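Local coordinates for protein UDP-N-acetylenolpyruvoylglucosamine reductase (Listeria monocytogenes, PDB 3TX1) that probably reduces UDP-N-acetylglucosamine enolpyruvate to UDP-N-acetylmuramate with NADPH, using bound FAD, in the peptidoglycan pathway of cell wall synthesis, at residues H34-Y46 and A54-E66. Sequence-based numbering, arbitrary orientation.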
# COMPACT_ATOMS: atom_id res chain seq x y z
N HIS A 34 4.36 22.05 -16.39
CA HIS A 34 2.99 21.51 -16.53
C HIS A 34 2.82 20.18 -15.83
O HIS A 34 1.71 19.67 -15.74
CB HIS A 34 2.61 21.33 -18.00
CG HIS A 34 2.54 22.61 -18.81
ND1 HIS A 34 1.57 22.84 -19.72
CD2 HIS A 34 3.36 23.74 -18.81
CE1 HIS A 34 1.76 24.05 -20.28
NE2 HIS A 34 2.86 24.60 -19.72
N ILE A 35 3.92 19.55 -15.41
CA ILE A 35 3.83 18.32 -14.61
C ILE A 35 4.21 18.75 -13.22
O ILE A 35 5.36 19.17 -12.99
CB ILE A 35 4.77 17.18 -15.07
CG1 ILE A 35 4.35 16.62 -16.43
CG2 ILE A 35 4.74 16.03 -14.07
CD1 ILE A 35 5.27 15.54 -16.95
N ALA A 36 3.24 18.69 -12.32
CA ALA A 36 3.49 19.04 -10.92
C ALA A 36 4.62 18.17 -10.39
O ALA A 36 4.50 16.94 -10.36
CB ALA A 36 2.23 18.84 -10.11
N ILE A 37 5.71 18.83 -10.03
CA ILE A 37 6.91 18.19 -9.50
C ILE A 37 7.41 18.91 -8.24
O ILE A 37 7.19 20.11 -8.08
CB ILE A 37 8.04 18.19 -10.54
CG1 ILE A 37 7.68 17.25 -11.67
CG2 ILE A 37 9.37 17.79 -9.90
CD1 ILE A 37 8.66 17.25 -12.82
N LYS A 38 8.07 18.18 -7.35
CA LYS A 38 8.62 18.78 -6.13
C LYS A 38 10.06 18.40 -5.77
O LYS A 38 10.55 17.27 -5.93
CB LYS A 38 7.67 18.65 -4.94
CG LYS A 38 6.50 19.62 -5.00
CD LYS A 38 5.69 19.59 -3.72
CE LYS A 38 4.74 20.78 -3.66
NZ LYS A 38 4.27 21.03 -2.26
N LEU A 39 10.68 19.34 -5.13
CA LEU A 39 12.07 19.26 -4.84
C LEU A 39 12.25 18.74 -3.44
O LEU A 39 11.64 19.22 -2.50
CB LEU A 39 12.64 20.65 -5.03
CG LEU A 39 11.83 21.47 -6.04
CD1 LEU A 39 10.59 22.15 -5.49
CD2 LEU A 39 12.72 22.47 -6.74
N ASN A 40 13.10 17.75 -3.33
CA ASN A 40 13.42 17.14 -2.00
C ASN A 40 12.31 16.96 -0.96
O ASN A 40 12.48 17.33 0.20
CB ASN A 40 14.57 17.90 -1.33
CG ASN A 40 15.89 17.73 -2.06
OD1 ASN A 40 16.35 16.60 -2.24
ND2 ASN A 40 16.52 18.83 -2.45
N GLU A 41 11.20 16.36 -1.36
CA GLU A 41 10.00 16.36 -0.55
C GLU A 41 10.06 15.32 0.55
O GLU A 41 10.30 14.15 0.26
CB GLU A 41 8.79 16.14 -1.47
CG GLU A 41 7.45 16.11 -0.78
CD GLU A 41 7.02 17.44 -0.21
OE1 GLU A 41 6.73 18.34 -1.02
OE2 GLU A 41 6.91 17.56 1.03
N PRO A 42 9.89 15.74 1.83
CA PRO A 42 9.84 14.74 2.89
C PRO A 42 8.53 14.00 2.72
O PRO A 42 7.46 14.62 2.58
CB PRO A 42 9.87 15.56 4.18
CG PRO A 42 10.40 16.89 3.76
CD PRO A 42 9.84 17.10 2.39
N LEU A 43 8.62 12.68 2.69
CA LEU A 43 7.50 11.83 2.38
C LEU A 43 6.52 11.57 3.49
O LEU A 43 5.44 11.06 3.23
CB LEU A 43 8.01 10.51 1.80
CG LEU A 43 8.90 10.76 0.56
CD1 LEU A 43 9.60 9.50 0.07
CD2 LEU A 43 8.08 11.41 -0.54
N SER A 44 6.87 11.93 4.71
CA SER A 44 6.00 11.61 5.85
C SER A 44 4.63 12.24 5.69
O SER A 44 3.64 11.75 6.25
CB SER A 44 6.62 12.06 7.14
OG SER A 44 6.68 13.46 7.14
N LYS A 45 4.59 13.34 4.93
CA LYS A 45 3.35 14.04 4.59
C LYS A 45 2.37 13.16 3.80
O LYS A 45 1.16 13.35 3.90
CB LYS A 45 3.64 15.32 3.79
CG LYS A 45 2.38 16.07 3.35
CD LYS A 45 2.68 17.35 2.56
CE LYS A 45 1.39 17.96 2.03
NZ LYS A 45 1.60 19.24 1.30
N TYR A 46 2.90 12.17 3.07
CA TYR A 46 2.11 11.29 2.20
C TYR A 46 2.05 9.85 2.66
O TYR A 46 1.56 9.00 1.91
CB TYR A 46 2.73 11.25 0.79
CG TYR A 46 2.94 12.61 0.20
CD1 TYR A 46 4.15 13.27 0.36
CD2 TYR A 46 1.93 13.24 -0.52
CE1 TYR A 46 4.36 14.54 -0.17
CE2 TYR A 46 2.13 14.50 -1.06
CZ TYR A 46 3.34 15.15 -0.88
OH TYR A 46 3.55 16.42 -1.40
N ALA A 54 13.26 12.29 3.07
CA ALA A 54 12.85 12.91 1.81
C ALA A 54 13.19 12.07 0.57
O ALA A 54 13.95 11.10 0.63
CB ALA A 54 13.39 14.33 1.69
N ALA A 55 12.55 12.42 -0.54
CA ALA A 55 12.79 11.79 -1.83
C ALA A 55 13.19 12.98 -2.66
O ALA A 55 12.45 13.97 -2.75
CB ALA A 55 11.51 11.18 -2.38
N ASP A 56 14.38 12.91 -3.24
CA ASP A 56 14.98 14.04 -4.01
C ASP A 56 14.16 14.66 -5.17
O ASP A 56 14.21 15.88 -5.38
CB ASP A 56 16.42 13.70 -4.42
CG ASP A 56 16.65 12.18 -4.53
OD1 ASP A 56 15.78 11.47 -5.09
OD2 ASP A 56 17.70 11.71 -4.02
N VAL A 57 13.41 13.80 -5.89
CA VAL A 57 12.55 14.21 -7.01
C VAL A 57 11.12 13.59 -6.88
O VAL A 57 10.93 12.41 -7.15
CB VAL A 57 13.18 13.79 -8.37
CG1 VAL A 57 12.40 14.40 -9.52
CG2 VAL A 57 14.65 14.22 -8.45
N PHE A 58 10.14 14.42 -6.52
CA PHE A 58 8.77 13.98 -6.26
C PHE A 58 7.76 14.47 -7.30
O PHE A 58 7.43 15.66 -7.36
CB PHE A 58 8.36 14.43 -4.86
CG PHE A 58 7.09 13.81 -4.36
CD1 PHE A 58 7.07 12.47 -3.96
CD2 PHE A 58 5.92 14.56 -4.27
CE1 PHE A 58 5.90 11.89 -3.50
CE2 PHE A 58 4.73 13.97 -3.80
CZ PHE A 58 4.73 12.65 -3.41
N VAL A 59 7.21 13.53 -8.07
CA VAL A 59 6.34 13.85 -9.18
C VAL A 59 4.90 13.37 -9.06
O VAL A 59 4.67 12.19 -8.74
CB VAL A 59 6.90 13.22 -10.45
CG1 VAL A 59 6.14 13.74 -11.67
CG2 VAL A 59 8.39 13.54 -10.57
N MET A 60 3.96 14.27 -9.36
CA MET A 60 2.51 13.96 -9.38
C MET A 60 1.84 14.23 -10.73
O MET A 60 1.54 15.38 -11.05
CB MET A 60 1.76 14.69 -8.28
CG MET A 60 2.05 14.13 -6.90
SD MET A 60 1.67 15.31 -5.60
CE MET A 60 2.64 16.74 -6.11
N PRO A 61 1.62 13.17 -11.55
CA PRO A 61 1.03 13.34 -12.87
C PRO A 61 -0.49 13.41 -12.87
O PRO A 61 -1.13 12.63 -12.19
CB PRO A 61 1.48 12.11 -13.65
CG PRO A 61 1.96 11.14 -12.64
CD PRO A 61 2.33 11.89 -11.41
N LYS A 62 -1.02 14.33 -13.67
CA LYS A 62 -2.44 14.61 -13.80
C LYS A 62 -2.98 13.72 -14.89
O LYS A 62 -4.19 13.44 -14.95
CB LYS A 62 -2.63 16.06 -14.26
CG LYS A 62 -1.60 17.04 -13.68
CD LYS A 62 -1.95 18.51 -13.92
CE LYS A 62 -1.83 18.92 -15.38
NZ LYS A 62 -0.40 19.04 -15.79
N THR A 63 -2.07 13.24 -15.72
CA THR A 63 -2.41 12.46 -16.90
C THR A 63 -1.62 11.19 -16.97
O THR A 63 -0.49 11.11 -16.49
CB THR A 63 -1.95 13.26 -18.12
OG1 THR A 63 -2.63 14.51 -18.12
CG2 THR A 63 -2.22 12.57 -19.41
N ILE A 64 -2.24 10.20 -17.63
CA ILE A 64 -1.58 8.97 -18.02
C ILE A 64 -0.35 9.25 -18.89
O ILE A 64 0.71 8.72 -18.63
CB ILE A 64 -2.55 8.12 -18.84
CG1 ILE A 64 -3.68 7.62 -17.92
CG2 ILE A 64 -1.81 6.94 -19.48
CD1 ILE A 64 -4.61 6.66 -18.60
N GLU A 65 -0.50 10.10 -19.90
CA GLU A 65 0.63 10.44 -20.77
C GLU A 65 1.74 11.04 -19.94
O GLU A 65 2.93 10.73 -20.16
CB GLU A 65 0.20 11.38 -21.89
CG GLU A 65 1.31 11.89 -22.77
CD GLU A 65 1.88 10.87 -23.76
OE1 GLU A 65 1.18 9.96 -24.23
OE2 GLU A 65 3.07 11.02 -24.11
N GLU A 66 1.37 11.86 -18.95
CA GLU A 66 2.36 12.45 -18.06
C GLU A 66 3.10 11.34 -17.34
O GLU A 66 4.32 11.39 -17.19
CB GLU A 66 1.73 13.39 -17.05
CG GLU A 66 1.29 14.72 -17.63
CD GLU A 66 0.89 15.77 -16.58
OE1 GLU A 66 0.75 15.50 -15.37
OE2 GLU A 66 0.72 16.93 -16.99
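F58 lays its ring over one face of the Y46 ring, with F58 CE2 3.4 Å from Y46 CZ. The planes meet at 35° and the centroids lie 4.5 Å apart, an oblique pairing of two aromatic rings. CG of F58 is anti to its backbone N (chi1 -168°), which carries the ring to the turn that follows E41 and P42, where L43 CD2 meets F58 CE1 at 3.7 Å. E41 CG lies over one face of the F58 ring while its CB packs on F58 CB. A branched leucine suits this turn, because its other methyl, CD1, packs on A55 CB, whose small side chain leaves room for it. E41 serves the aromatic group through its aliphatic stem, while its carboxylate has K38 at long salt-bridge range.

On the face of the sheet that carries I37 and V59, V59 CG1 touches I37 CG1, and also I35 CG2 (3.6 Å) from the loop before the strand; beta-branched residues suit such extended backbone. Helix 28-31 also packs on I37, V57 and V59. I35 CG1 lies 3.6 Å from E66 CD, so its apolar branch runs past the glutamate that accepts a bond from K62 N at OE1 (2.7 Å) at the start of helix 64-76.

The backbones pair antiparallel. K38 and F58 exchange bonds in both directions, the one from F58 N to K38 O being nearly straight at 169°. Where both strands turn a corner, N40 N still reaches D56 O at 3.0 Å, from above the carbonyl plane, and A55 N bonds E41 O. D56 OD2 forms a salt bridge with R98.

Strands 36-42 and 54-60 thus form a bent beta hairpin, with 36-42 outermost and 54-60 joined to parallel strand 100-103, at the mixed-sheet edge of the PCMH-type FAD-binding fold of the MurB family.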